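Local coordinates for uncharacterized protein Atu1656 (Agrobacterium tumefaciens, PDB 2OJH) that is of unknown function but folds as a six-bladed beta-propeller of the TolB family, at residues F44-W49 / C86-G91; L98-D103 / S131-W136; G184-F189 / S208-T213. All coordinates share one frame; numbering follows the deposited sequence.

All three contacts belong to one beta-propeller, at different depths and between different strands. Contact 1 and contact 2 are neighbours near the middle, with centres 9 Å apart. They share the blade that begins at strand 91-92, whose strand 98-103 is the next one out. G91 N of contact 1 lies 2.9 Å from A100 O of contact 2, a probable backbone hydrogen bond. Contact 3 sits farther out, inside a single blade. Its centre is 22 Å from that of contact 1 and 20 Å from that of contact 2, and it touches neither. No active site is assigned here. An acetic acid, probably from the crystallisation liquor, lies about 4 Å from the Y132 side chain.

Contact 1 of 3, residues F44-W49 / C86-G91; sequences FEAPNW and CNNDHG
The amide of N48 meets the edge of the H90 imidazole, with the two planes 90° apart. This joins two neighbouring blades of the beta-propeller near its middle. Strand 45-49 is the innermost strand of one blade, and 86-91 is the loop that leads into strand 91-92 of the next. The touching parts run nearly the same way.

N48 meets H90 with both ends of its amide. H90 ND1 donates to N48 OD1 at 2.7 Å, and the oxygen lies in the ring plane. N48 ND2 donates back to H90 O at 3.1 Å, reaching it from above the carbonyl plane. One asparagine thus binds both the side chain and the backbone of the histidine. The ring of H90 is set between its own backbone N and carbonyl carbon (chi1 47°), and the turn about CB-CG then brings ND1 to N48. The far nitrogen, NE2, is hydrogen-bonded to N59 OD1. The ring therefore has a polar partner at each nitrogen, which should fix its rotation.

At the other end of the contact E45 reaches N88. N88 ND2 donates to E45 OE1 at 2.8 Å, almost straight at 172°. The bond lies in the amide plane of N88 but comes down on the carboxylate from above its plane. E45 OE1 also forms a salt bridge with R245, and N88 OD1 is hydrogen-bonded to N59 ND2. N59, on strand 55-60, so supports both ends of the contact from the second strand of the first blade.

Between the two polar pairs A46 packs its methyl on N88, CB to CB at 3.8 Å. The loop is shaped by an Asx turn, in which N87 OD1 accepts from D89 N at 3.0 Å.

Contact 2 of 3, residues L98-D103 / S131-W136; sequences LYAISD and SYWHGW
The methyl of A100 fits over one face of the W133 indole. Its CB is 3.5 Å from the centroid of the five-membered ring and 12° off the ring normal, a CH-pi contact. G135 N lies over the opposite face, so the indole is held flat between the alanine and its own strand. The contact is a blade-to-blade packing of the beta-propeller. Strand 98-103 is the second strand of one blade, and strand 131-136 is the innermost strand of the next. The axes run roughly antiparallel, at 151°, with 6.2 Å between them at closest approach.

L98 and A100 are the bumps that press on the two indoles, while S102 reaches the backbone of W133. The W133 ring comes under A100 because its CG is anti to the backbone N (chi1 -169°), so the indole runs along the strand face. W136 comes to the same methyl from roughly a right angle to W133. Its CZ3 is 3.7 Å from A100 CB, so the alanine fills the angle between the two indoles. W136 CH2 meets L98 CB at 3.6 Å, and the leucine crosses the indole at about a right angle. A second conformer of W136 was also modelled, so the W136 contacts hold for the conformer described.

S102 adds a polar contact beyond A100. W133 N donates to S102 OG at 2.9 Å, and the bond is fairly straight. The same hydroxyl is hydrogen-bonded to D89 O in the loop before strand 91-92. A carbonyl can only accept, so the serine most likely donates a hydrogen bond to D89 O while accepting one from W133 N. This lets one buried hydroxyl satisfy two backbone groups inside an otherwise mainly apolar interface.

Contact 3 of 3, residues G184-F189 / S208-T213; sequences GRWIYF and SVERIT
W186 CH2 packs on the carboxylate carbon of E210, CD, at 3.7 Å. The two groups belong to the same blade of the beta-propeller. Strand 186-191 is its second strand and strand 209-211 its outermost. Strand 198-203 runs between them, so the backbones stay well apart. W186 and V209 are 9.0 Å from CA to CA, and the side chains meet on both faces of the sheet, past the middle strand. No hydrogen bond joins the two segments.

The buried side is made by the rings of W186 and Y188, with F189 on the other face. I212 lies against Y188, its CG1 4.1 Å from Y188 CE2. The indole of W186 and the carboxylate of E210 are turned 34° against each other, with the side chains crossing at about a right angle. R201 on the middle strand probably helps hold this pairing. It makes a salt bridge to E210 OE2 and a cation-pi contact with W186. R201 is also hydrogen-bonded to Y188 OH, which has M256 O as another partner. One arginine thus ties the tryptophan, the glutamate and the tyrosine together.

The open side is formed by S208, V209 and the outer part of E210. In the conformer described, V209 CG2 comes to the edge of the F189 ring, 3.9 Å from F189 CZ. It gets there by standing anti to the backbone N, while CG1 sits between that N and the carbonyl carbon (chi1 64°). S208 OG, also in one of two conformers, lies 3.8 Å from W186 CH2. The paired conformers are consistent with some freedom at the solvent side. Beyond the contact the extended R211 side chain runs beside the chain, where its NE donates to T213 O at 2.8 Å, in the carbonyl plane.

Contact 1 of 3, residues F44-W49 / C86-G91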
loop_
_atom_site.group_PDB
_atom_site.type_symbol
_atom_site.label_atom_id
_atom_site.label_comp_id
_atom_site.label_asym_id
_atom_site.label_seq_id
_atom_site.Cartn_x
_atom_site.Cartn_y
_atom_site.Cartn_z
ATOM N N PHE A 44 -4.987 1.009 -14.032
ATOM C CA PHE A 44 -5.380 0.265 -12.845
ATOM C C PHE A 44 -4.209 0.332 -11.896
ATOM O O PHE A 44 -3.051 0.343 -12.342
ATOM C CB PHE A 44 -5.704 -1.191 -13.178
ATOM C CG PHE A 44 -7.139 -1.419 -13.501
ATOM C CD1 PHE A 44 -7.699 -0.894 -14.667
ATOM C CD2 PHE A 44 -7.948 -2.116 -12.611
ATOM C CE1 PHE A 44 -9.038 -1.096 -14.970
ATOM C CE2 PHE A 44 -9.302 -2.315 -12.906
ATOM C CZ PHE A 44 -9.840 -1.801 -14.078
ATOM N N GLU A 45 -4.502 0.379 -10.595
ATOM C CA GLU A 45 -3.473 0.720 -9.610
ATOM C C GLU A 45 -3.513 -0.096 -8.340
ATOM O O GLU A 45 -4.576 -0.516 -7.904
ATOM C CB GLU A 45 -3.581 2.227 -9.261
ATOM C CG GLU A 45 -3.382 3.121 -10.510
ATOM C CD GLU A 45 -3.317 4.591 -10.218
ATOM O OE1 GLU A 45 -2.225 5.061 -9.836
ATOM O OE2 GLU A 45 -4.341 5.296 -10.433
ATOM N N ALA A 46 -2.340 -0.298 -7.740
ATOM C CA ALA A 46 -2.266 -0.609 -6.284
ATOM C C ALA A 46 -3.035 -1.845 -5.792
ATOM O O ALA A 46 -3.996 -1.756 -4.989
ATOM C CB ALA A 46 -2.636 0.665 -5.446
ATOM N N PRO A 47 -2.613 -3.032 -6.263
ATOM C CA PRO A 47 -3.352 -4.245 -5.887
ATOM C C PRO A 47 -3.161 -4.653 -4.406
ATOM O O PRO A 47 -2.034 -4.587 -3.877
ATOM C CB PRO A 47 -2.754 -5.306 -6.830
ATOM C CG PRO A 47 -1.349 -4.830 -7.093
ATOM C CD PRO A 47 -1.469 -3.318 -7.153
ATOM N N ASN A 48 -4.270 -5.037 -3.766
ATOM C CA ASN A 48 -4.265 -5.882 -2.559
ATOM C C ASN A 48 -4.555 -7.323 -2.978
ATOM O O ASN A 48 -5.126 -7.571 -4.044
ATOM C CB ASN A 48 -5.442 -5.540 -1.609
ATOM C CG ASN A 48 -5.488 -4.094 -1.182
ATOM O OD1 ASN A 48 -6.512 -3.441 -1.344
ATOM N ND2 ASN A 48 -4.390 -3.575 -0.633
ATOM N N TRP A 49 -4.204 -8.275 -2.113
ATOM C CA TRP A 49 -4.471 -9.673 -2.378
ATOM C C TRP A 49 -5.360 -10.177 -1.278
ATOM O O TRP A 49 -5.016 -10.027 -0.103
ATOM C CB TRP A 49 -3.148 -10.440 -2.368
ATOM C CG TRP A 49 -3.154 -11.782 -3.088
ATOM C CD1 TRP A 49 -4.112 -12.782 -3.024
ATOM C CD2 TRP A 49 -2.110 -12.279 -3.938
ATOM N NE1 TRP A 49 -3.705 -13.870 -3.784
ATOM C CE2 TRP A 49 -2.480 -13.583 -4.348
ATOM C CE3 TRP A 49 -0.871 -11.752 -4.365
ATOM C CZ2 TRP A 49 -1.669 -14.363 -5.202
ATOM C CZ3 TRP A 49 -0.074 -12.522 -5.214
ATOM C CH2 TRP A 49 -0.476 -13.816 -5.616
ATOM N N CYS A 86 -12.159 7.151 -4.946
ATOM C CA CYS A 86 -11.171 6.408 -4.171
ATOM C C CYS A 86 -9.768 6.575 -4.756
ATOM O O CYS A 86 -9.581 6.626 -5.988
ATOM C CB CYS A 86 -11.510 4.919 -4.160
ATOM S SG CYS A 86 -12.980 4.597 -3.237
ATOM N N ASN A 87 -8.770 6.645 -3.889
ATOM C CA ASN A 87 -7.418 6.766 -4.382
ATOM C C ASN A 87 -6.703 5.410 -4.226
ATOM O O ASN A 87 -7.368 4.391 -3.988
ATOM C CB ASN A 87 -6.689 7.940 -3.704
ATOM C CG ASN A 87 -6.537 7.756 -2.184
ATOM O OD1 ASN A 87 -6.344 6.635 -1.698
ATOM N ND2 ASN A 87 -6.574 8.881 -1.429
ATOM N N ASN A 88 -5.377 5.410 -4.333
ATOM C CA ASN A 88 -4.594 4.153 -4.373
ATOM C C ASN A 88 -4.310 3.488 -3.032
ATOM O O ASN A 88 -3.546 2.525 -2.984
ATOM C CB ASN A 88 -3.227 4.394 -4.988
ATOM C CG ASN A 88 -3.292 4.699 -6.454
ATOM O OD1 ASN A 88 -4.378 4.959 -7.027
ATOM N ND2 ASN A 88 -2.124 4.659 -7.093
ATOM N N ASP A 89 -4.919 4.000 -1.961
ATOM C CA ASP A 89 -4.579 3.602 -0.589
ATOM C C ASP A 89 -5.786 2.919 -0.001
ATOM O O ASP A 89 -6.753 3.580 0.379
ATOM C CB ASP A 89 -4.195 4.837 0.236
ATOM C CG ASP A 89 -3.068 5.642 -0.373
ATOM O OD1 ASP A 89 -2.060 5.073 -0.881
ATOM O OD2 ASP A 89 -3.145 6.890 -0.297
ATOM N N HIS A 90 -5.744 1.590 0.052
ATOM C CA HIS A 90 -6.922 0.794 0.401
ATOM C C HIS A 90 -6.439 -0.574 0.838
ATOM O O HIS A 90 -5.308 -0.934 0.607
ATOM C CB HIS A 90 -7.909 0.671 -0.784
ATOM C CG HIS A 90 -7.264 0.304 -2.100
ATOM N ND1 HIS A 90 -6.871 -0.985 -2.403
ATOM C CD2 HIS A 90 -6.981 1.048 -3.197
ATOM C CE1 HIS A 90 -6.342 -1.010 -3.613
ATOM N NE2 HIS A 90 -6.405 0.210 -4.122
ATOM N N GLY A 91 -7.287 -1.380 1.446
ATOM C CA GLY A 91 -6.784 -2.658 1.910
ATOM C C GLY A 91 -7.927 -3.520 2.353
ATOM O O GLY A 91 -9.085 -3.092 2.278
#

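Contact 2 of 3, residues L98-D103 / S131-W136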
loop_
_atom_site.group_PDB
_atom_site.type_symbol
_atom_site.label_atom_id
_atom_site.label_comp_id
_atom_site.label_asym_id
_atom_site.label_seq_id
_atom_site.Cartn_x
_atom_site.Cartn_y
_atom_site.Cartn_z
ATOM N N LEU A 98 -13.894 -6.956 5.553
ATOM C CA LEU A 98 -13.946 -5.501 5.395
ATOM C C LEU A 98 -12.920 -4.980 4.432
ATOM O O LEU A 98 -11.813 -5.517 4.354
ATOM C CB LEU A 98 -13.710 -4.778 6.732
ATOM C CG LEU A 98 -14.742 -4.958 7.851
ATOM C CD1 LEU A 98 -14.285 -4.235 9.088
ATOM C CD2 LEU A 98 -16.189 -4.521 7.479
ATOM N N TYR A 99 -13.298 -3.907 3.739
ATOM C CA TYR A 99 -12.377 -3.097 2.960
ATOM C C TYR A 99 -12.167 -1.752 3.648
ATOM O O TYR A 99 -13.072 -1.203 4.269
ATOM C CB TYR A 99 -12.942 -2.841 1.556
ATOM C CG TYR A 99 -13.047 -4.033 0.630
ATOM C CD1 TYR A 99 -12.379 -5.234 0.896
ATOM C CD2 TYR A 99 -13.779 -3.938 -0.552
ATOM C CE1 TYR A 99 -12.482 -6.336 0.019
ATOM C CE2 TYR A 99 -13.895 -5.028 -1.433
ATOM C CZ TYR A 99 -13.235 -6.218 -1.145
ATOM O OH TYR A 99 -13.340 -7.281 -2.018
ATOM N N ALA A 100 -10.965 -1.221 3.527
ATOM C CA ALA A 100 -10.701 0.137 3.928
ATOM C C ALA A 100 -10.333 0.910 2.669
ATOM O O ALA A 100 -9.515 0.424 1.840
ATOM C CB ALA A 100 -9.580 0.167 4.937
ATOM N N ILE A 101 -10.933 2.093 2.508
ATOM C CA ILE A 101 -10.689 2.926 1.305
ATOM C C ILE A 101 -10.369 4.338 1.741
ATOM O O ILE A 101 -10.660 4.724 2.882
ATOM C CB ILE A 101 -11.921 2.953 0.361
ATOM C CG1 ILE A 101 -13.139 3.501 1.107
ATOM C CG2 ILE A 101 -12.246 1.525 -0.172
ATOM C CD1 ILE A 101 -14.460 3.594 0.243
ATOM N N SER A 102 -9.772 5.119 0.847
ATOM C CA SER A 102 -9.469 6.493 1.114
ATOM C C SER A 102 -10.140 7.282 -0.022
ATOM O O SER A 102 -9.758 7.143 -1.184
ATOM C CB SER A 102 -7.953 6.699 1.093
ATOM O OG SER A 102 -7.319 5.855 2.046
ATOM N N ASP A 103 -11.150 8.074 0.312
ATOM C CA ASP A 103 -12.006 8.692 -0.695
ATOM C C ASP A 103 -12.191 10.209 -0.464
ATOM O O ASP A 103 -12.115 10.690 0.674
ATOM C CB ASP A 103 -13.359 7.989 -0.689
ATOM C CG ASP A 103 -14.345 8.645 -1.616
ATOM O OD1 ASP A 103 -14.296 8.334 -2.830
ATOM O OD2 ASP A 103 -15.167 9.468 -1.140
ATOM N N SER A 131 -6.253 12.036 5.306
ATOM C CA SER A 131 -5.680 10.793 5.822
ATOM C C SER A 131 -5.694 9.677 4.756
ATOM O O SER A 131 -6.689 9.495 4.042
ATOM C CB SER A 131 -6.428 10.358 7.071
ATOM O OG SER A 131 -6.389 11.369 8.067
ATOM N N TYR A 132 -4.568 8.957 4.632
ATOM C CA TYR A 132 -4.366 7.971 3.551
ATOM C C TYR A 132 -4.164 6.566 4.138
ATOM O O TYR A 132 -3.164 6.302 4.784
ATOM C CB TYR A 132 -3.168 8.381 2.694
ATOM C CG TYR A 132 -3.328 9.773 2.131
ATOM C CD1 TYR A 132 -3.979 9.982 0.901
ATOM C CD2 TYR A 132 -2.852 10.887 2.829
ATOM C CE1 TYR A 132 -4.120 11.269 0.371
ATOM C CE2 TYR A 132 -3.026 12.154 2.331
ATOM C CZ TYR A 132 -3.655 12.337 1.097
ATOM O OH TYR A 132 -3.796 13.613 0.605
ATOM N N TRP A 133 -5.137 5.681 3.944
ATOM C CA TRP A 133 -5.089 4.334 4.533
ATOM C C TRP A 133 -3.912 3.486 3.987
ATOM O O TRP A 133 -3.710 3.413 2.764
ATOM C CB TRP A 133 -6.402 3.619 4.293
ATOM C CG TRP A 133 -6.459 2.366 5.126
ATOM C CD1 TRP A 133 -7.027 2.223 6.357
ATOM C CD2 TRP A 133 -5.841 1.102 4.816
ATOM N NE1 TRP A 133 -6.851 0.928 6.811
ATOM C CE2 TRP A 133 -6.122 0.229 5.878
ATOM C CE3 TRP A 133 -5.147 0.609 3.717
ATOM C CZ2 TRP A 133 -5.669 -1.093 5.889
ATOM C CZ3 TRP A 133 -4.674 -0.703 3.743
ATOM C CH2 TRP A 133 -4.948 -1.535 4.813
ATOM N N HIS A 134 -3.176 2.809 4.873
ATOM C CA HIS A 134 -1.947 2.124 4.443
ATOM C C HIS A 134 -1.656 0.719 5.009
ATOM O O HIS A 134 -0.901 -0.024 4.377
ATOM C CB HIS A 134 -0.739 3.021 4.581
ATOM C CG HIS A 134 -0.486 3.876 3.373
ATOM N ND1 HIS A 134 0.049 3.378 2.198
ATOM C CD2 HIS A 134 -0.688 5.203 3.166
ATOM C CE1 HIS A 134 0.148 4.362 1.316
ATOM N NE2 HIS A 134 -0.303 5.475 1.874
ATOM N N GLY A 135 -2.282 0.311 6.115
ATOM C CA GLY A 135 -2.077 -1.073 6.625
ATOM C C GLY A 135 -3.064 -1.471 7.715
ATOM O O GLY A 135 -3.460 -0.618 8.529
ATOM N N TRP A 136 -3.467 -2.746 7.738
ATOM C CA TRP A 136 -4.338 -3.277 8.787
ATOM C C TRP A 136 -3.505 -4.068 9.795
ATOM O O TRP A 136 -2.666 -4.871 9.401
ATOM C CB TRP A 136 -5.407 -4.206 8.196
ATOM C CG TRP A 136 -6.768 -4.101 8.838
ATOM C CD1 TRP A 136 -7.088 -4.322 10.141
ATOM C CD2 TRP A 136 -7.990 -3.759 8.174
ATOM N NE1 TRP A 136 -8.442 -4.126 10.339
ATOM C CE2 TRP A 136 -9.013 -3.775 9.142
ATOM C CE3 TRP A 136 -8.316 -3.430 6.850
ATOM C CZ2 TRP A 136 -10.342 -3.487 8.824
ATOM C CZ3 TRP A 136 -9.639 -3.143 6.533
ATOM C CH2 TRP A 136 -10.633 -3.169 7.516
#

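Contact 3 of 3, residues G184-F189 / S208-T213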
loop_
_atom_site.group_PDB
_atom_site.type_symbol
_atom_site.label_atom_id
_atom_site.label_comp_id
_atom_site.label_asym_id
_atom_site.label_seq_id
_atom_site.Cartn_x
_atom_site.Cartn_y
_atom_site.Cartn_z
ATOM N N GLY A 184 3.203 -7.835 14.460
ATOM C CA GLY A 184 2.438 -6.729 15.004
ATOM C C GLY A 184 3.218 -5.842 15.951
ATOM O O GLY A 184 2.624 -5.042 16.658
ATOM N N ARG A 185 4.538 -5.988 15.978
ATOM C CA ARG A 185 5.380 -5.185 16.854
ATOM C C ARG A 185 5.842 -3.884 16.194
ATOM O O ARG A 185 6.157 -2.898 16.883
ATOM C CB ARG A 185 6.597 -5.996 17.330
ATOM C CG ARG A 185 6.259 -7.202 18.251
ATOM C CD ARG A 185 7.466 -7.673 19.117
ATOM N NE ARG A 185 8.784 -7.495 18.475
ATOM C CZ ARG A 185 9.739 -6.657 18.907
ATOM N NH1 ARG A 185 10.896 -6.568 18.250
ATOM N NH2 ARG A 185 9.553 -5.908 19.995
ATOM N N TRP A 186 5.882 -3.885 14.867
ATOM C CA TRP A 186 6.431 -2.755 14.115
ATOM C C TRP A 186 5.502 -2.280 13.008
ATOM O O TRP A 186 4.720 -3.062 12.448
ATOM C CB TRP A 186 7.762 -3.146 13.462
ATOM C CG TRP A 186 8.868 -3.485 14.408
ATOM C CD1 TRP A 186 9.232 -4.732 14.828
ATOM C CD2 TRP A 186 9.781 -2.566 15.031
ATOM N NE1 TRP A 186 10.304 -4.646 15.691
ATOM C CE2 TRP A 186 10.659 -3.329 15.832
ATOM C CE3 TRP A 186 9.936 -1.173 14.995
ATOM C CZ2 TRP A 186 11.686 -2.748 16.578
ATOM C CZ3 TRP A 186 10.954 -0.591 15.748
ATOM C CH2 TRP A 186 11.819 -1.385 16.524
ATOM N N ILE A 187 5.639 -0.997 12.667
ATOM C CA ILE A 187 5.041 -0.438 11.458
ATOM C C ILE A 187 6.229 0.080 10.626
ATOM O O ILE A 187 7.002 0.878 11.130
ATOM C CB ILE A 187 4.064 0.705 11.795
ATOM C CG1 ILE A 187 2.761 0.135 12.422
ATOM C CG2 ILE A 187 3.751 1.554 10.536
ATOM C CD1 ILE A 187 1.996 1.154 13.242
ATOM N N TYR A 188 6.373 -0.398 9.388
ATOM C CA TYR A 188 7.423 0.073 8.473
ATOM C C TYR A 188 6.809 1.207 7.655
ATOM O O TYR A 188 5.590 1.195 7.340
ATOM C CB TYR A 188 7.882 -1.053 7.525
ATOM C CG TYR A 188 8.776 -2.106 8.170
ATOM C CD1 TYR A 188 8.299 -2.974 9.164
ATOM C CD2 TYR A 188 10.127 -2.216 7.800
ATOM C CE1 TYR A 188 9.170 -3.928 9.773
ATOM C CE2 TYR A 188 10.970 -3.160 8.381
ATOM C CZ TYR A 188 10.489 -4.005 9.358
ATOM O OH TYR A 188 11.346 -4.911 9.908
ATOM N N PHE A 189 7.635 2.203 7.342
ATOM C CA PHE A 189 7.170 3.400 6.641
ATOM C C PHE A 189 8.388 4.057 5.987
ATOM O O PHE A 189 9.516 3.540 6.123
ATOM C CB PHE A 189 6.431 4.346 7.621
ATOM C CG PHE A 189 7.331 4.972 8.674
ATOM C CD1 PHE A 189 7.677 4.273 9.845
ATOM C CD2 PHE A 189 7.832 6.255 8.488
ATOM C CE1 PHE A 189 8.516 4.838 10.791
ATOM C CE2 PHE A 189 8.684 6.846 9.451
ATOM C CZ PHE A 189 9.031 6.122 10.604
ATOM N N SER A 208 9.904 3.587 20.097
ATOM C CA SER A 208 11.175 3.633 19.414
ATOM C C SER A 208 10.941 3.595 17.913
ATOM O O SER A 208 9.891 3.151 17.430
ATOM C CB SER A 208 12.128 2.523 19.867
ATOM O OG SER A 208 11.905 1.309 19.178
ATOM N N VAL A 209 11.939 4.110 17.196
ATOM C CA VAL A 209 11.945 4.227 15.739
ATOM C C VAL A 209 13.393 3.982 15.294
ATOM O O VAL A 209 14.329 4.275 16.040
ATOM C CB VAL A 209 11.436 5.636 15.282
ATOM C CG1 VAL A 209 12.370 6.763 15.770
ATOM C CG2 VAL A 209 11.228 5.711 13.763
ATOM N N GLU A 210 13.578 3.439 14.096
ATOM C CA GLU A 210 14.931 3.131 13.584
ATOM C C GLU A 210 15.003 3.037 12.059
ATOM O O GLU A 210 14.014 2.725 11.401
ATOM C CB GLU A 210 15.500 1.867 14.235
ATOM C CG GLU A 210 14.616 0.670 14.080
ATOM C CD GLU A 210 15.065 -0.520 14.929
ATOM O OE1 GLU A 210 15.456 -0.346 16.108
ATOM O OE2 GLU A 210 15.021 -1.642 14.417
ATOM N N ARG A 211 16.182 3.321 11.512
ATOM C CA ARG A 211 16.360 3.389 10.076
ATOM C C ARG A 211 16.578 1.983 9.530
ATOM O O ARG A 211 17.353 1.203 10.104
ATOM C CB ARG A 211 17.553 4.280 9.729
ATOM C CG ARG A 211 17.641 4.667 8.276
ATOM C CD ARG A 211 18.819 5.563 8.060
ATOM N NE ARG A 211 19.016 5.908 6.658
ATOM C CZ ARG A 211 19.933 6.771 6.227
ATOM N NH1 ARG A 211 20.728 7.408 7.091
ATOM N NH2 ARG A 211 20.054 7.011 4.925
ATOM N N ILE A 212 15.924 1.680 8.410
ATOM C CA ILE A 212 16.038 0.363 7.780
ATOM C C ILE A 212 16.760 0.348 6.439
ATOM O O ILE A 212 17.494 -0.606 6.168
ATOM C CB ILE A 212 14.664 -0.308 7.629
ATOM C CG1 ILE A 212 14.028 -0.509 9.017
ATOM C CG2 ILE A 212 14.783 -1.591 6.783
ATOM C CD1 ILE A 212 14.703 -1.525 9.927
ATOM N N THR A 213 16.556 1.359 5.593
ATOM C CA THR A 213 17.428 1.501 4.408
ATOM C C THR A 213 18.373 2.693 4.535
ATOM O O THR A 213 18.054 3.702 5.171
ATOM C CB THR A 213 16.651 1.591 3.074
ATOM O OG1 THR A 213 15.800 2.752 3.070
ATOM C CG2 THR A 213 15.811 0.360 2.858
#